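Local coordinates for protein glycerophosphodiester phosphodiesterase (Thermotoga maritima, PDB 1O1Z) that belongs to the glycerophosphoryl diester phosphodiesterase family and folds as a TIM barrel, with a sodium ion bound in the model, at residues A[107-112]-A[130-135]; A[111-116]-A[140-145]; A[204-209]-A[220-225]. All blocks are in the same frame, centred on the assembly; numbering follows the deposited sequence.

Interaction 1. Residues A[107-112]-A[130-135]; sequences NIEIKE and IFSSFD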
# COMPACT_ATOMS: atom_id res chain seq x y z
N ASN A 107 -4.35 -2.71 -1.36
CA ASN A 107 -3.47 -1.67 -1.86
C ASN A 107 -2.16 -2.34 -2.20
O ASN A 107 -1.44 -2.76 -1.32
CB ASN A 107 -3.30 -0.57 -0.82
CG ASN A 107 -2.26 0.43 -1.15
OD1 ASN A 107 -1.71 1.05 -0.24
ND2 ASN A 107 -1.98 0.64 -2.44
N ILE A 108 -1.90 -2.48 -3.50
CA ILE A 108 -0.69 -3.12 -4.00
C ILE A 108 0.35 -2.07 -4.29
O ILE A 108 0.19 -1.30 -5.23
CB ILE A 108 -1.02 -3.91 -5.29
CG1 ILE A 108 -2.09 -4.97 -5.05
CG2 ILE A 108 0.21 -4.56 -5.88
CD1 ILE A 108 -2.69 -5.54 -6.30
N GLU A 109 1.44 -2.05 -3.52
CA GLU A 109 2.55 -1.16 -3.79
C GLU A 109 3.50 -1.87 -4.74
O GLU A 109 4.06 -2.91 -4.42
CB GLU A 109 3.28 -0.69 -2.53
CG GLU A 109 4.42 0.24 -2.91
CD GLU A 109 5.30 0.75 -1.79
OE1 GLU A 109 4.95 0.62 -0.61
OE2 GLU A 109 6.39 1.28 -2.14
N ILE A 110 3.71 -1.26 -5.89
CA ILE A 110 4.61 -1.79 -6.90
C ILE A 110 6.02 -1.37 -6.53
O ILE A 110 6.35 -0.18 -6.56
CB ILE A 110 4.28 -1.23 -8.28
CG1 ILE A 110 2.79 -1.33 -8.61
CG2 ILE A 110 5.17 -1.94 -9.30
CD1 ILE A 110 2.35 -2.67 -8.87
N LYS A 111 6.89 -2.34 -6.24
CA LYS A 111 8.26 -2.02 -5.86
C LYS A 111 9.24 -1.97 -7.04
O LYS A 111 10.34 -1.43 -6.91
CB LYS A 111 8.75 -3.05 -4.83
CG LYS A 111 8.07 -2.98 -3.48
CD LYS A 111 8.33 -1.62 -2.80
CE LYS A 111 8.18 -1.62 -1.31
NZ LYS A 111 8.44 -0.24 -0.76
N GLU A 112 8.83 -2.59 -8.15
CA GLU A 112 9.65 -2.77 -9.36
C GLU A 112 8.82 -2.52 -10.60
O GLU A 112 7.78 -3.16 -10.78
CB GLU A 112 10.15 -4.22 -9.43
CG GLU A 112 10.92 -4.64 -8.22
CD GLU A 112 11.32 -6.11 -8.24
OE1 GLU A 112 10.75 -6.90 -9.06
OE2 GLU A 112 12.17 -6.44 -7.42
N ILE A 130 -6.14 -0.90 -5.21
CA ILE A 130 -5.48 0.38 -5.37
C ILE A 130 -4.01 0.11 -5.63
O ILE A 130 -3.37 -0.55 -4.82
CB ILE A 130 -5.61 1.27 -4.12
CG1 ILE A 130 -7.05 1.54 -3.76
CG2 ILE A 130 -4.88 2.60 -4.35
CD1 ILE A 130 -7.22 2.08 -2.31
N PHE A 131 -3.48 0.57 -6.76
CA PHE A 131 -2.05 0.42 -7.09
C PHE A 131 -1.33 1.66 -6.65
O PHE A 131 -1.75 2.77 -6.98
CB PHE A 131 -1.86 0.22 -8.60
CG PHE A 131 -2.65 -0.95 -9.12
CD1 PHE A 131 -2.19 -2.25 -8.90
CD2 PHE A 131 -3.87 -0.76 -9.75
CE1 PHE A 131 -2.95 -3.35 -9.38
CE2 PHE A 131 -4.61 -1.86 -10.20
CZ PHE A 131 -4.11 -3.15 -9.99
N SER A 132 -0.23 1.52 -5.93
CA SER A 132 0.53 2.67 -5.53
C SER A 132 2.00 2.43 -5.79
O SER A 132 2.46 1.30 -6.01
CB SER A 132 0.29 3.01 -4.06
OG SER A 132 0.61 1.92 -3.21
N SER A 133 2.74 3.53 -5.82
CA SER A 133 4.17 3.49 -6.06
C SER A 133 4.75 4.86 -5.77
O SER A 133 4.09 5.89 -5.92
CB SER A 133 4.48 3.09 -7.50
OG SER A 133 5.89 3.00 -7.73
N PHE A 134 6.04 4.88 -5.38
CA PHE A 134 6.77 6.13 -5.35
C PHE A 134 7.23 6.58 -6.77
O PHE A 134 7.68 7.70 -6.96
CB PHE A 134 8.01 5.98 -4.43
CG PHE A 134 7.68 5.89 -2.95
CD1 PHE A 134 7.47 7.04 -2.21
CD2 PHE A 134 7.55 4.67 -2.33
CE1 PHE A 134 7.18 6.97 -0.85
CE2 PHE A 134 7.22 4.59 -0.97
CZ PHE A 134 7.03 5.76 -0.25
N ASP A 135 7.09 5.66 -7.74
CA ASP A 135 7.41 5.91 -9.15
C ASP A 135 6.17 6.48 -9.84
O ASP A 135 5.32 5.76 -10.37
CB ASP A 135 7.84 4.59 -9.77
CG ASP A 135 8.43 4.70 -11.14
OD1 ASP A 135 8.24 5.73 -11.84
OD2 ASP A 135 9.12 3.72 -11.60
O HOH W 1 0.47 2.62 -0.52
O HOH W 2 6.99 2.02 -4.69
O HOH W 3 7.20 1.10 -8.82
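Two neighbouring parallel strands of the TIM barrel meet here, the two strands of the beta-alpha-beta unit 105-110, 116-123, 129-133, touching over 107-110 and 130-133. Their axes come within 4.6 Å and cross at -30°. N107 pairs with I130, I108 with F131 and E109 with S132. The ladder runs from I108 N to I130 O, from S132 N to I108 O at 2.9 Å, and from I110 N to S132 O.

N107 adds a side-chain clasp. Its CG is anti to the backbone N (chi1 171°), which carries the amide over to the next strand. ND2 gives one N-H to I130 O at 3.0 Å, and this bond is nearly straight. The donor stands above that carbonyl plane, while I108 N comes nearly along the C=O axis, so two bonds hold the one oxygen. The other N-H goes to S132 OG at 3.0 Å. A water joins N107 OD1 to S132 OG, so both ends of the amide are held and its rotation is fixed.

E109 reaches out extended to F134. Its OE2 lies at the ring edge, 3.6 Å from F134 CD2, and also forms a salt bridge with K111 NZ, which approaches from above the carboxylate plane. A second water donates to E109 OE2 and to I110 O and accepts from F134 N. On the other face, I108 CD1 packs on F131 CE1 at 3.8 Å.

Strand 43-50 bonds to the far side of strand 105-110. Strand 148-151 flanks 129-133. H176 of strand 174-178 touches N107, I130 and S132, and F143 meets the F131 ring.

Interaction 2. Residues A[111-116]-A[140-145]; sequences KEREAA and DEKFKG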
# COMPACT_ATOMS: atom_id res chain seq x y z
N LYS A 111 6.89 -2.34 -6.24
CA LYS A 111 8.26 -2.02 -5.86
C LYS A 111 9.24 -1.97 -7.04
O LYS A 111 10.34 -1.43 -6.91
CB LYS A 111 8.75 -3.05 -4.83
CG LYS A 111 8.07 -2.98 -3.48
CD LYS A 111 8.33 -1.62 -2.80
CE LYS A 111 8.18 -1.62 -1.31
NZ LYS A 111 8.44 -0.24 -0.76
N GLU A 112 8.83 -2.59 -8.15
CA GLU A 112 9.65 -2.77 -9.36
C GLU A 112 8.82 -2.52 -10.60
O GLU A 112 7.78 -3.16 -10.78
CB GLU A 112 10.15 -4.22 -9.43
CG GLU A 112 10.92 -4.64 -8.22
CD GLU A 112 11.32 -6.11 -8.24
OE1 GLU A 112 10.75 -6.90 -9.06
OE2 GLU A 112 12.17 -6.44 -7.42
N ARG A 113 9.27 -1.61 -11.47
CA ARG A 113 8.55 -1.37 -12.74
C ARG A 113 8.35 -2.64 -13.53
O ARG A 113 7.32 -2.84 -14.15
CB ARG A 113 9.26 -0.32 -13.60
CG ARG A 113 8.83 -0.29 -15.09
CD ARG A 113 9.56 0.77 -15.93
NE ARG A 113 9.05 2.13 -15.66
CZ ARG A 113 8.06 2.70 -16.31
NH1 ARG A 113 7.43 1.98 -17.25
NH2 ARG A 113 7.69 3.97 -16.05
N GLU A 114 9.34 -3.52 -13.52
CA GLU A 114 9.24 -4.75 -14.30
C GLU A 114 8.12 -5.69 -13.87
O GLU A 114 7.75 -6.58 -14.62
CB GLU A 114 10.59 -5.48 -14.33
CG GLU A 114 11.14 -5.87 -12.97
CD GLU A 114 12.09 -4.82 -12.36
OE1 GLU A 114 12.02 -3.59 -12.67
OE2 GLU A 114 12.93 -5.23 -11.50
N ALA A 115 7.58 -5.49 -12.66
CA ALA A 115 6.45 -6.28 -12.17
C ALA A 115 5.11 -5.76 -12.65
O ALA A 115 4.11 -6.44 -12.52
CB ALA A 115 6.45 -6.33 -10.66
N ALA A 116 5.08 -4.54 -13.19
CA ALA A 116 3.80 -3.88 -13.47
C ALA A 116 2.92 -4.64 -14.45
O ALA A 116 1.73 -4.82 -14.18
CB ALA A 116 4.03 -2.47 -13.97
N ASP A 140 1.36 6.93 -13.99
CA ASP A 140 0.74 7.74 -15.04
C ASP A 140 0.84 7.10 -16.42
O ASP A 140 -0.04 7.32 -17.26
CB ASP A 140 1.34 9.12 -15.11
CG ASP A 140 1.10 9.96 -13.88
OD1 ASP A 140 0.13 9.73 -13.13
OD2 ASP A 140 1.83 10.95 -13.66
N GLU A 141 1.93 6.36 -16.68
CA GLU A 141 2.14 5.74 -17.97
C GLU A 141 1.41 4.43 -18.17
O GLU A 141 0.94 4.14 -19.27
CB GLU A 141 3.65 5.54 -18.19
CG GLU A 141 4.41 6.84 -18.33
CD GLU A 141 5.91 6.70 -18.17
OE1 GLU A 141 6.41 5.55 -18.19
OE2 GLU A 141 6.60 7.74 -18.03
N LYS A 142 1.35 3.61 -17.13
CA LYS A 142 0.88 2.22 -17.28
C LYS A 142 -0.39 1.90 -16.54
O LYS A 142 -1.01 0.85 -16.82
CB LYS A 142 1.97 1.24 -16.83
CG LYS A 142 3.16 1.21 -17.76
CD LYS A 142 4.13 0.08 -17.46
CE LYS A 142 3.66 -1.25 -17.97
NZ LYS A 142 4.03 -1.44 -19.41
N PHE A 143 -0.82 2.75 -15.61
CA PHE A 143 -1.96 2.42 -14.73
C PHE A 143 -3.21 3.25 -15.01
O PHE A 143 -4.15 3.25 -14.22
CB PHE A 143 -1.51 2.47 -13.27
CG PHE A 143 -0.62 1.31 -12.88
CD1 PHE A 143 0.72 1.29 -13.23
CD2 PHE A 143 -1.15 0.22 -12.20
CE1 PHE A 143 1.51 0.21 -12.90
CE2 PHE A 143 -0.35 -0.87 -11.88
CZ PHE A 143 0.99 -0.87 -12.21
N LYS A 144 -3.24 3.96 -16.13
CA LYS A 144 -4.47 4.64 -16.49
C LYS A 144 -5.60 3.62 -16.60
O LYS A 144 -5.40 2.51 -17.07
CB LYS A 144 -4.35 5.44 -17.77
CG LYS A 144 -3.39 6.62 -17.73
CD LYS A 144 -3.76 7.57 -16.61
CE LYS A 144 -3.10 8.91 -16.68
NZ LYS A 144 -3.65 9.70 -15.55
N GLY A 145 -6.78 4.04 -16.18
CA GLY A 145 -7.92 3.13 -16.15
C GLY A 145 -8.00 2.18 -14.97
O GLY A 145 -8.83 1.26 -14.94
O HOH W 4 5.84 3.06 -19.02
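R113 reaches from the loop after strand 105-110 to E141 on helix 136-142. Its CB does not aim at the helix, and the chain does the reaching. CG is anti to the backbone N, and the next bond is extended as well. A bend at chi3 (-75°) then turns the guanidinium toward the helix end. CZ lies 3.8 Å from E141 OE1. NH2 forms the salt bridge to E141 OE1, 3.0 Å long, with an N-H...O angle of 146°. The oxygen sits near the guanidinium edge but somewhat tilted from its plane. NH2 in turn meets the carboxylate from above its plane. NH2 alone bonds the carboxylate directly, through OE1, and the planes are 39° apart, so the pair is not a flat two-pronged one. NH1 gives a hydrogen to a water at 2.6 Å, and that water donates to the same E141 OE1. One oxygen thus takes both the direct and the water-borne link. NH1 also lies 3.8 Å from K142 CD, where the two chains cross at about a right angle.

K142 bends at chi3 and chi4, and its NZ forms a salt bridge with D117. Its CE passes 4.2 Å from A116 CB. That methyl also packs against the F143 ring, 3.8 Å from CE1. The ionic pair is exposed to solvent, while A116 and F143 are buried.

The contact therefore joins the start of helix 116-123 to the end of helix 136-142. L138 of the latter helix touches R113, A116 and F143.

Interaction 3. Residues A[204-209]-A[220-225]; sequences WTLNDP and DGVITD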
# COMPACT_ATOMS: atom_id res chain seq x y z
N TRP A 204 0.27 7.24 5.94
CA TRP A 204 1.08 6.09 6.32
C TRP A 204 2.35 6.52 7.04
O TRP A 204 2.74 7.68 6.96
CB TRP A 204 1.48 5.30 5.07
CG TRP A 204 2.31 6.13 4.09
CD1 TRP A 204 1.82 6.95 3.13
CD2 TRP A 204 3.75 6.26 4.03
NE1 TRP A 204 2.85 7.57 2.46
CE2 TRP A 204 4.04 7.16 2.98
CE3 TRP A 204 4.81 5.70 4.74
CZ2 TRP A 204 5.34 7.51 2.63
CZ3 TRP A 204 6.11 6.06 4.39
CH2 TRP A 204 6.36 6.96 3.34
N THR A 205 3.02 5.62 7.76
CA THR A 205 2.46 4.41 8.35
C THR A 205 2.22 4.80 9.79
O THR A 205 3.16 5.02 10.57
CB THR A 205 3.49 3.28 8.29
OG1 THR A 205 3.64 2.85 6.94
CG2 THR A 205 2.97 2.06 9.07
N LEU A 206 0.95 4.94 10.13
CA LEU A 206 0.59 5.64 11.35
C LEU A 206 0.20 4.64 12.42
O LEU A 206 -0.77 3.89 12.26
CB LEU A 206 -0.53 6.63 11.05
CG LEU A 206 -0.99 7.47 12.23
CD1 LEU A 206 0.17 8.21 12.89
CD2 LEU A 206 -2.07 8.40 11.80
N ASN A 207 0.94 4.64 13.52
CA ASN A 207 0.65 3.76 14.65
C ASN A 207 0.29 4.52 15.92
O ASN A 207 -0.03 3.91 16.94
CB ASN A 207 1.85 2.84 14.89
CG ASN A 207 2.07 1.88 13.74
OD1 ASN A 207 1.13 1.45 13.09
ND2 ASN A 207 3.34 1.54 13.49
N ASP A 208 0.34 5.85 15.87
CA ASP A 208 0.20 6.71 17.04
C ASP A 208 -1.23 7.24 17.08
O ASP A 208 -1.63 8.04 16.23
CB ASP A 208 1.22 7.86 16.90
CG ASP A 208 1.21 8.84 18.07
OD1 ASP A 208 0.16 9.00 18.69
OD2 ASP A 208 2.23 9.49 18.41
N PRO A 209 -2.04 6.81 18.05
CA PRO A 209 -3.44 7.24 18.09
C PRO A 209 -3.67 8.72 18.34
O PRO A 209 -4.73 9.26 17.99
CB PRO A 209 -4.05 6.39 19.23
CG PRO A 209 -2.96 5.82 19.96
CD PRO A 209 -1.71 5.89 19.14
N ASP A 220 -9.04 10.25 4.50
CA ASP A 220 -10.00 9.23 4.13
C ASP A 220 -9.59 7.81 4.54
O ASP A 220 -10.43 6.92 4.62
CB ASP A 220 -10.20 9.27 2.62
CG ASP A 220 -10.76 10.58 2.17
OD1 ASP A 220 -10.01 11.38 1.55
OD2 ASP A 220 -11.94 10.91 2.50
N GLY A 221 -8.30 7.61 4.80
CA GLY A 221 -7.77 6.31 5.10
C GLY A 221 -6.45 6.38 5.83
O GLY A 221 -5.72 7.36 5.77
N VAL A 222 -6.16 5.27 6.51
CA VAL A 222 -4.93 5.12 7.28
C VAL A 222 -4.34 3.76 7.01
O VAL A 222 -5.06 2.77 6.97
CB VAL A 222 -5.18 5.37 8.77
CG1 VAL A 222 -6.20 4.39 9.35
CG2 VAL A 222 -3.85 5.32 9.56
N ILE A 223 -3.02 3.72 6.83
CA ILE A 223 -2.26 2.51 6.70
C ILE A 223 -1.48 2.36 7.99
O ILE A 223 -0.70 3.24 8.36
CB ILE A 223 -1.35 2.61 5.45
CG1 ILE A 223 -2.20 2.72 4.18
CG2 ILE A 223 -0.36 1.45 5.41
CD1 ILE A 223 -1.47 3.24 2.97
N THR A 224 -1.74 1.28 8.74
CA THR A 224 -1.22 1.11 10.08
C THR A 224 -0.79 -0.32 10.33
O THR A 224 -1.37 -1.24 9.77
CB THR A 224 -2.33 1.48 11.11
OG1 THR A 224 -1.83 1.35 12.45
CG2 THR A 224 -3.55 0.56 11.03
N ASP A 225 0.20 -0.50 11.20
CA ASP A 225 0.55 -1.83 11.69
C ASP A 225 -0.41 -2.33 12.79
O ASP A 225 -0.54 -3.52 13.03
CB ASP A 225 1.96 -1.86 12.24
CG ASP A 225 2.99 -1.35 11.27
OD1 ASP A 225 2.91 -1.68 10.07
OD2 ASP A 225 3.97 -0.64 11.66
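The chain leaving strand 200-204 runs beside strand 221-224 with end-to-end directions 54° apart, and a cis peptide joins W204 to T205. One backbone bond links the two, from L206 N to I223 O at 3.0 Å. T205 CA also comes close to that oxygen.

N207 does most of the side-chain work. Its CG is anti to the carbonyl carbon (chi1 -65°), and the amide lies across the end of the strand. OD1 accepts from D225 N at 2.9 Å, with the donor in the carbonyl plane. ND2 gives a nearly straight bond of 2.9 Å to D225 OD2, meeting it from above the carboxylate plane. One amide thus grips both the backbone and the side chain of D225. T224 OG1 lies 2.8 Å from L206 O and 3.0 Å from N207 OD1, and it is also hydrogen-bonded to E226 N.

Two apolar pairs add to this. L206 CB meets V222 CG2 at 3.9 Å, and W204 CB meets I223 CB at the same distance. The T205 side chain crosses that of D225 at about a right angle. The W204 indole leads away, and its NE1 bonds to H176 O.

D225 OD1 is hydrogen-bonded to H18 ND1, while its OD2 is held by N207. With both oxygens bonded, the carboxylate's rotation is restrained. The bonds from N207 are consistent with it steadying the carboxylate that faces H18.

How the interactions relate
Interactions 1 and 3 reach the same barrel sheet at separate places, with centres about 17 Å apart. They touch where F134 CZ meets W204 CZ2 at 3.8 Å and where N107 OD1 lies 3.9 Å from I223 CD1. Interaction 2 begins where the first segment of interaction 1 ends, sharing K111 and E112. F131 CG and F143 CE2, 3.6 Å apart, pack strand 129-133 against the residue just after helix 136-142. Interactions 2 and 3 do not touch and lie on opposite sides of the chain's centre. The sodium ion, bound at a site formed by S123 and R126, is about 6 Å from the F131 side chain and about 10 Å from that of F143.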